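Local coordinates for GDSL-like Lipase/Acylhydrolase family protein (Neisseria meningitidis, PDB 4K7J) that probably removes O-acetyl groups from peptidoglycan as an SGNH (GDSL-like) esterase, releasing acetate through a serine-based catalytic triad, at residues V169-N172 with W176-L179; N328-I333 with K337-Q342; G343-A346 with H351-A354. All coordinates share one frame; numbering follows the deposited sequence. Where two conformers were deposited one is given.

Contact 1. Residues V169-N172 with W176-L179; sequences VSAN and WQVL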
loop_
_atom_site.group_PDB
_atom_site.type_symbol
_atom_site.label_atom_id
_atom_site.label_comp_id
_atom_site.label_asym_id
_atom_site.label_seq_id
_atom_site.Cartn_x
_atom_site.Cartn_y
_atom_site.Cartn_z
ATOM N N VAL A 169 16.268 -20.776 -7.244
ATOM C CA VAL A 169 15.252 -20.059 -8.003
ATOM C C VAL A 169 15.968 -19.254 -9.077
ATOM O O VAL A 169 16.884 -18.508 -8.764
ATOM C CB VAL A 169 14.452 -19.134 -7.075
ATOM C CG1 VAL A 169 13.465 -18.297 -7.861
ATOM C CG2 VAL A 169 13.750 -19.956 -5.991
ATOM N N SER A 170 15.539 -19.399 -10.331
ATOM C CA SER A 170 16.224 -18.769 -11.452
ATOM C C SER A 170 15.365 -17.734 -12.175
ATOM O O SER A 170 14.149 -17.886 -12.289
ATOM C CB SER A 170 16.657 -19.835 -12.460
ATOM O OG SER A 170 15.520 -20.458 -13.028
ATOM N N ALA A 171 16.018 -16.682 -12.665
ATOM C CA ALA A 171 15.379 -15.694 -13.509
ATOM C C ALA A 171 15.130 -16.335 -14.862
ATOM O O ALA A 171 15.738 -17.353 -15.183
ATOM C CB ALA A 171 16.287 -14.477 -13.684
ATOM N N ASN A 172 14.242 -15.730 -15.647
ATOM C CA ASN A 172 14.101 -16.051 -17.067
ATOM C C ASN A 172 14.450 -14.831 -17.887
ATOM O O ASN A 172 13.675 -13.883 -17.969
ATOM C CB ASN A 172 12.681 -16.484 -17.405
ATOM C CG ASN A 172 12.400 -17.908 -17.002
ATOM O OD1 ASN A 172 12.858 -18.860 -17.647
ATOM N ND2 ASN A 172 11.640 -18.069 -15.928
ATOM N N TRP A 176 13.333 -6.698 -14.784
ATOM C CA TRP A 176 12.403 -6.980 -13.700
ATOM C C TRP A 176 11.431 -8.067 -14.113
ATOM O O TRP A 176 11.028 -8.142 -15.265
ATOM C CB TRP A 176 11.611 -5.727 -13.334
ATOM C CG TRP A 176 12.396 -4.762 -12.534
ATOM C CD1 TRP A 176 12.980 -3.599 -12.974
ATOM C CD2 TRP A 176 12.707 -4.873 -11.152
ATOM N NE1 TRP A 176 13.625 -2.978 -11.937
ATOM C CE2 TRP A 176 13.477 -3.741 -10.804
ATOM C CE3 TRP A 176 12.409 -5.817 -10.166
ATOM C CZ2 TRP A 176 13.957 -3.536 -9.515
ATOM C CZ3 TRP A 176 12.882 -5.605 -8.875
ATOM C CH2 TRP A 176 13.646 -4.473 -8.564
ATOM N N GLN A 177 11.063 -8.895 -13.151
ATOM C CA GLN A 177 10.156 -10.003 -13.367
ATOM C C GLN A 177 9.709 -10.462 -11.991
ATOM O O GLN A 177 10.243 -10.005 -10.984
ATOM C CB GLN A 177 10.864 -11.134 -14.121
ATOM C CG GLN A 177 12.094 -11.696 -13.442
ATOM C CD GLN A 177 12.888 -12.600 -14.367
ATOM O OE1 GLN A 177 12.709 -13.818 -14.358
ATOM N NE2 GLN A 177 13.755 -12.004 -15.191
ATOM N N VAL A 178 8.718 -11.340 -11.931
ATOM C CA VAL A 178 8.313 -11.892 -10.646
ATOM C C VAL A 178 8.737 -13.354 -10.580
ATOM O O VAL A 178 8.446 -14.143 -11.477
ATOM C CB VAL A 178 6.781 -11.811 -10.424
ATOM C CG1 VAL A 178 6.402 -12.393 -9.070
ATOM C CG2 VAL A 178 6.308 -10.380 -10.539
ATOM N N LEU A 179 9.424 -13.707 -9.506
ATOM C CA LEU A 179 9.853 -15.067 -9.283
ATOM C C LEU A 179 8.830 -15.724 -8.370
ATOM O O LEU A 179 8.482 -15.172 -7.338
ATOM C CB LEU A 179 11.223 -15.072 -8.600
ATOM C CG LEU A 179 12.329 -14.236 -9.244
ATOM C CD1 LEU A 179 13.632 -14.394 -8.432
ATOM C CD2 LEU A 179 12.536 -14.655 -10.688
#
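Gln177 reaches across the loop between two edge strands of a beta sandwich, consistent with the galactose-binding-like fold of the N-terminal domain, and grips the backbone of Asn172. Strand 167-170 borders one antiparallel sheet and strand 177-183 borders the other, and the loop between them carries the chain from sheet to sheet. The tight part has two layers. Inside, Leu179 and Val169 meet as branch against branch, Val169 CG1 lying 3.9 Å from Leu179 CD1; Val169 CG1 is placed there by a chi1 of 175°, opposite the backbone N. The other methyl, Leu179 CD2, lies 4.1 Å from Ala171 CA, and Trp195 of strand 195-203 packs on both Ala171 and Leu179. Beside this apolar layer sits the amide of Gln177. Its OE1 accepts Asn172 N at 2.8 Å in a nearly straight bond (173° at the hydrogen), with the donor in the carbonyl plane on a lone pair. Ala171 CA lies 3.4 Å from Gln177 OE1, beyond the oxygen end and to one side of the amide plane. Toward solvent the grip slackens: Ser170 turns its CB away, Asn172 is exposed, and the other end of the amide bonds only weakly to Asn172 O and takes Gly175 O as a second acceptor. Tied at both ends, the amide is probably kept from flipping. The weak bond, Gln177 NE2 to Asn172 O, measures 3.4 Å.

Contact 2. Residues N328-I333 with K337-Q342; sequences NAMGGI and KNWLNQ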
loop_
_atom_site.group_PDB
_atom_site.type_symbol
_atom_site.label_atom_id
_atom_site.label_comp_id
_atom_site.label_asym_id
_atom_site.label_seq_id
_atom_site.Cartn_x
_atom_site.Cartn_y
_atom_site.Cartn_z
ATOM N N ASN A 328 -13.691 13.575 7.079
ATOM C CA ASN A 328 -14.974 13.401 7.759
ATOM C C ASN A 328 -14.892 12.376 8.871
ATOM O O ASN A 328 -15.487 12.566 9.929
ATOM C CB ASN A 328 -16.123 13.092 6.797
ATOM C CG ASN A 328 -16.589 14.319 6.056
ATOM O OD1 ASN A 328 -16.289 15.448 6.456
ATOM N ND2 ASN A 328 -17.303 14.110 4.960
ATOM N N ALA A 329 -14.130 11.309 8.639
ATOM C CA ALA A 329 -13.829 10.351 9.701
ATOM C C ALA A 329 -13.274 11.033 10.947
ATOM O O ALA A 329 -13.531 10.581 12.059
ATOM C CB ALA A 329 -12.844 9.290 9.216
ATOM N N MET A 330 -12.505 12.107 10.761
ATOM C CA MET A 330 -11.892 12.806 11.889
ATOM C C MET A 330 -12.862 13.727 12.632
ATOM O O MET A 330 -12.555 14.202 13.725
ATOM C CB MET A 330 -10.697 13.641 11.429
ATOM C CG MET A 330 -9.445 12.855 11.099
ATOM S SD MET A 330 -8.256 13.960 10.318
ATOM C CE MET A 330 -7.824 15.028 11.692
ATOM N N GLY A 331 -14.013 13.999 12.026
ATOM C CA GLY A 331 -14.947 14.966 12.581
ATOM C C GLY A 331 -15.170 16.156 11.674
ATOM O O GLY A 331 -15.828 17.116 12.058
ATOM N N GLY A 332 -14.621 16.099 10.463
ATOM C CA GLY A 332 -14.807 17.163 9.492
ATOM C C GLY A 332 -13.783 18.269 9.640
ATOM O O GLY A 332 -12.741 18.069 10.262
ATOM N N ILE A 333 -14.083 19.441 9.079
ATOM C CA ILE A 333 -13.163 20.577 9.129
ATOM C C ILE A 333 -12.944 20.989 10.584
ATOM O O ILE A 333 -13.812 20.768 11.428
ATOM C CB ILE A 333 -13.703 21.763 8.301
ATOM C CG1 ILE A 333 -12.611 22.815 8.051
ATOM C CG2 ILE A 333 -14.961 22.355 8.947
ATOM C CD1 ILE A 333 -13.096 24.025 7.238
ATOM N N LYS A 337 -6.730 19.970 15.108
ATOM C CA LYS A 337 -6.184 20.538 16.341
ATOM C C LYS A 337 -6.703 19.774 17.557
ATOM O O LYS A 337 -5.961 19.507 18.496
ATOM C CB LYS A 337 -6.461 22.038 16.477
ATOM C CG LYS A 337 -5.529 22.725 17.488
ATOM C CD LYS A 337 -6.305 23.648 18.420
ATOM C CE LYS A 337 -5.517 24.011 19.689
ATOM N NZ LYS A 337 -6.379 24.686 20.733
ATOM N N ASN A 338 -7.973 19.394 17.523
ATOM C CA ASN A 338 -8.541 18.597 18.597
ATOM C C ASN A 338 -7.838 17.242 18.707
ATOM O O ASN A 338 -7.500 16.796 19.804
ATOM C CB ASN A 338 -10.039 18.397 18.381
ATOM C CG ASN A 338 -10.756 17.989 19.648
ATOM O OD1 ASN A 338 -10.414 18.450 20.741
ATOM N ND2 ASN A 338 -11.749 17.111 19.516
ATOM N N TRP A 339 -7.618 16.595 17.565
ATOM C CA TRP A 339 -6.903 15.317 17.528
ATOM C C TRP A 339 -5.508 15.450 18.126
ATOM O O TRP A 339 -5.054 14.585 18.884
ATOM C CB TRP A 339 -6.822 14.769 16.098
ATOM C CG TRP A 339 -8.024 13.943 15.713
ATOM C CD1 TRP A 339 -9.331 14.336 15.760
ATOM C CD2 TRP A 339 -8.028 12.593 15.215
ATOM N NE1 TRP A 339 -10.145 13.318 15.330
ATOM C CE2 TRP A 339 -9.371 12.237 14.993
ATOM C CE3 TRP A 339 -7.025 11.656 14.937
ATOM C CZ2 TRP A 339 -9.742 10.984 14.505
ATOM C CZ3 TRP A 339 -7.388 10.414 14.455
ATOM C CH2 TRP A 339 -8.739 10.087 14.240
ATOM N N LEU A 340 -4.847 16.546 17.776
ATOM C CA LEU A 340 -3.511 16.853 18.261
ATOM C C LEU A 340 -3.549 17.032 19.781
ATOM O O LEU A 340 -2.732 16.468 20.509
ATOM C CB LEU A 340 -3.039 18.146 17.589
ATOM C CG LEU A 340 -1.591 18.624 17.656
ATOM C CD1 LEU A 340 -1.349 19.587 16.504
ATOM C CD2 LEU A 340 -1.274 19.301 18.983
ATOM N N ASN A 341 -4.503 17.823 20.258
ATOM C CA ASN A 341 -4.586 18.092 21.689
ATOM C C ASN A 341 -4.791 16.818 22.499
ATOM O O ASN A 341 -4.383 16.740 23.652
ATOM C CB ASN A 341 -5.691 19.100 22.007
ATOM C CG ASN A 341 -5.371 20.491 21.509
ATOM O OD1 ASN A 341 -6.270 21.241 21.123
ATOM N ND2 ASN A 341 -4.090 20.849 21.518
ATOM N N GLN A 342 -5.409 15.813 21.888
ATOM C CA GLN A 342 -5.736 14.605 22.619
ATOM C C GLN A 342 -4.764 13.452 22.368
ATOM O O GLN A 342 -4.988 12.336 22.830
ATOM C CB GLN A 342 -7.179 14.192 22.345
ATOM C CG GLN A 342 -8.173 15.284 22.717
ATOM C CD GLN A 342 -9.593 14.773 22.783
ATOM O OE1 GLN A 342 -9.834 13.640 23.185
ATOM N NE2 GLN A 342 -10.544 15.607 22.378
#
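Met330 meets Trp339 twice, offering its backbone carbonyl to the indole N-H and laying its side chain over a face of the same ring, a Met-aromatic contact. It lies in the SGNH hydrolase domain, where the short helix 326-329, following strand 322-325, is joined to helix 336-341 through a connection that includes Cys334, disulfide-bonded to Cys298. The polar half is weak: Trp339 NE1 stands 3.0 Å from Met330 O, but the angle at the hydrogen is only 133°. Just past that carbonyl a Schellman motif ends the helix: Gly331, with positive phi, turns the chain away, and Gly331 N bonds back to Asn328 O at 2.9 Å. On the helix that carries Trp339, Gln342 NE2 bonds to Asn338 OD1 from above the carbonyl plane, and Arg359 of helix 354-373 packs on Trp339 itself. The apolar half of the contact is broader. Met330 CG sits over the face near the rim of the six-membered ring, 3.9 Å from Trp339 CZ2, a CH-pi contact. Met330 SD stands farther off above the same face, 5.1 Å from the centroid of the six-membered ring of Trp339. The thioether thus follows the face from the six-membered ring toward the five-membered one: a bend at chi3 (69°) swings Met330 CE back toward the indole, to 4.2 Å from Trp339 CG.

Contact 3. Residues G343-A346 with H351-A354; sequences GWAA and HFSA. With ACT (acetate ion), chain C.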
loop_
_atom_site.group_PDB
_atom_site.type_symbol
_atom_site.label_atom_id
_atom_site.label_comp_id
_atom_site.label_asym_id
_atom_site.label_seq_id
_atom_site.Cartn_x
_atom_site.Cartn_y
_atom_site.Cartn_z
ATOM N N GLY A 343 -3.682 13.729 21.655
ATOM C CA GLY A 343 -2.655 12.727 21.422
ATOM C C GLY A 343 -2.944 11.728 20.312
ATOM O O GLY A 343 -2.195 10.762 20.137
ATOM N N TRP A 344 -4.016 11.951 19.557
ATOM C CA TRP A 344 -4.318 11.099 18.404
ATOM C C TRP A 344 -3.587 11.579 17.148
ATOM O O TRP A 344 -3.586 10.908 16.117
ATOM C CB TRP A 344 -5.822 11.040 18.150
ATOM C CG TRP A 344 -6.608 10.514 19.318
ATOM C CD1 TRP A 344 -7.110 11.239 20.353
ATOM C CD2 TRP A 344 -6.977 9.150 19.566
ATOM N NE1 TRP A 344 -7.773 10.417 21.232
ATOM C CE2 TRP A 344 -7.706 9.128 20.774
ATOM C CE3 TRP A 344 -6.758 7.943 18.887
ATOM C CZ2 TRP A 344 -8.223 7.948 21.319
ATOM C CZ3 TRP A 344 -7.273 6.771 19.428
ATOM C CH2 TRP A 344 -7.996 6.781 20.634
ATOM N N ALA A 345 -2.963 12.743 17.235
ATOM C CA ALA A 345 -2.197 13.262 16.112
ATOM C C ALA A 345 -0.907 13.857 16.642
ATOM O O ALA A 345 -0.862 14.300 17.784
ATOM C CB ALA A 345 -3.001 14.309 15.358
ATOM N N ALA A 346 0.135 13.858 15.810
ATOM C CA ALA A 346 1.441 14.376 16.194
ATOM C C ALA A 346 1.436 15.895 16.314
ATOM O O ALA A 346 0.551 16.563 15.787
ATOM C CB ALA A 346 2.505 13.928 15.194
ATOM N N HIS A 351 1.005 14.648 10.689
ATOM C CA HIS A 351 1.112 13.203 10.892
ATOM C C HIS A 351 0.338 12.771 12.130
ATOM O O HIS A 351 0.010 13.591 12.976
ATOM C CB HIS A 351 2.584 12.770 10.956
ATOM C CG HIS A 351 3.372 13.179 9.747
ATOM N ND1 HIS A 351 4.125 14.333 9.703
ATOM C CD2 HIS A 351 3.487 12.609 8.525
ATOM C CE1 HIS A 351 4.683 14.448 8.511
ATOM N NE2 HIS A 351 4.314 13.415 7.777
ATOM N N PHE A 352 0.016 11.487 12.219
ATOM C CA PHE A 352 -0.737 11.003 13.360
ATOM C C PHE A 352 0.145 10.169 14.277
ATOM O O PHE A 352 1.278 9.808 13.934
ATOM C CB PHE A 352 -1.958 10.194 12.904
ATOM C CG PHE A 352 -2.977 10.998 12.138
ATOM C CD1 PHE A 352 -2.787 11.290 10.788
ATOM C CD2 PHE A 352 -4.140 11.444 12.760
ATOM C CE1 PHE A 352 -3.743 12.036 10.059
ATOM C CE2 PHE A 352 -5.097 12.181 12.049
ATOM C CZ PHE A 352 -4.901 12.476 10.693
ATOM N N SER A 353 -0.369 9.886 15.462
ATOM C CA SER A 353 0.332 9.028 16.390
ATOM C C SER A 353 -0.154 7.632 16.083
ATOM O O SER A 353 -1.130 7.465 15.345
ATOM C CB SER A 353 -0.027 9.399 17.833
ATOM O OG SER A 353 -1.402 9.138 18.086
ATOM N N ALA A 354 0.513 6.638 16.665
ATOM C CA ALA A 354 0.157 5.242 16.447
ATOM C C ALA A 354 -1.329 4.988 16.682
ATOM O O ALA A 354 -1.981 4.323 15.880
ATOM C CB ALA A 354 1.010 4.324 17.343
HETATM C C ACT C . 3.793 12.616 4.449
HETATM O O ACT C . 4.767 13.097 5.098
HETATM O OXT ACT C . 4.056 11.859 3.478
HETATM C CH3 ACT C . 2.373 12.905 4.825
#
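This contact closes the loop that carries what is probably the DxxH block of the SGNH active site, Asp348 to His351. His351 O accepts Ala346 N at 2.8 Å, and a single bridge pairs Ala345 with Phe352. The imidazole leaves the contact. Its ND1 bonds Asp348, as in the His-Asp part of a catalytic triad, and His351 NE2 donates at 2.7 Å to the acetate O, which lies at the ring edge in its plane; the bond is nearly straight (169°). Acetate, probably from the crystallisation liquor, is also held by Ser62 N, Gly218 N and Asn250 ND2, a set consistent with the oxyanion hole of this family. At the other end Ser353 bonds twice: its N weakly to Trp344 O at 3.4 Å, and its hydroxyl to Gly343 O. Phe352 turns its ring edge to the first of these carbonyls, Phe352 CD2 lying 3.4 Å from Trp344 O. Ser353 is the N-cap of helix 354-373, bonding weakly to Gly356 N. With chi1 at 65°, its hydroxyl sits between backbone N and carbonyl carbon, facing the Schellman turn at Gly343: Ser353 OG donates to Gly343 O at 2.7 Å.

How the contacts relate
Contacts 2 and 3 form one continuous patch of the hydrolase domain, their centres about 10 Å apart. Trp339 joins them: its O lies 2.9 Å from Trp344 N, a probable hydrogen bond, and its CE3 packs 3.5 Å from Phe352 CE2. Met330 SD adds a contact of 3.7 Å with Phe352 CZ, so the Met-aromatic pair of contact 2 backs the residue next to His351. His351 in turn faces the acetate, with a bound HEPES molecule about 4 Å from its side chain. Contact 1 belongs to the beta sandwich across the chain's centre, its centre about 46 Å from that of contact 2 and 40 Å from that of contact 3, remote from this site.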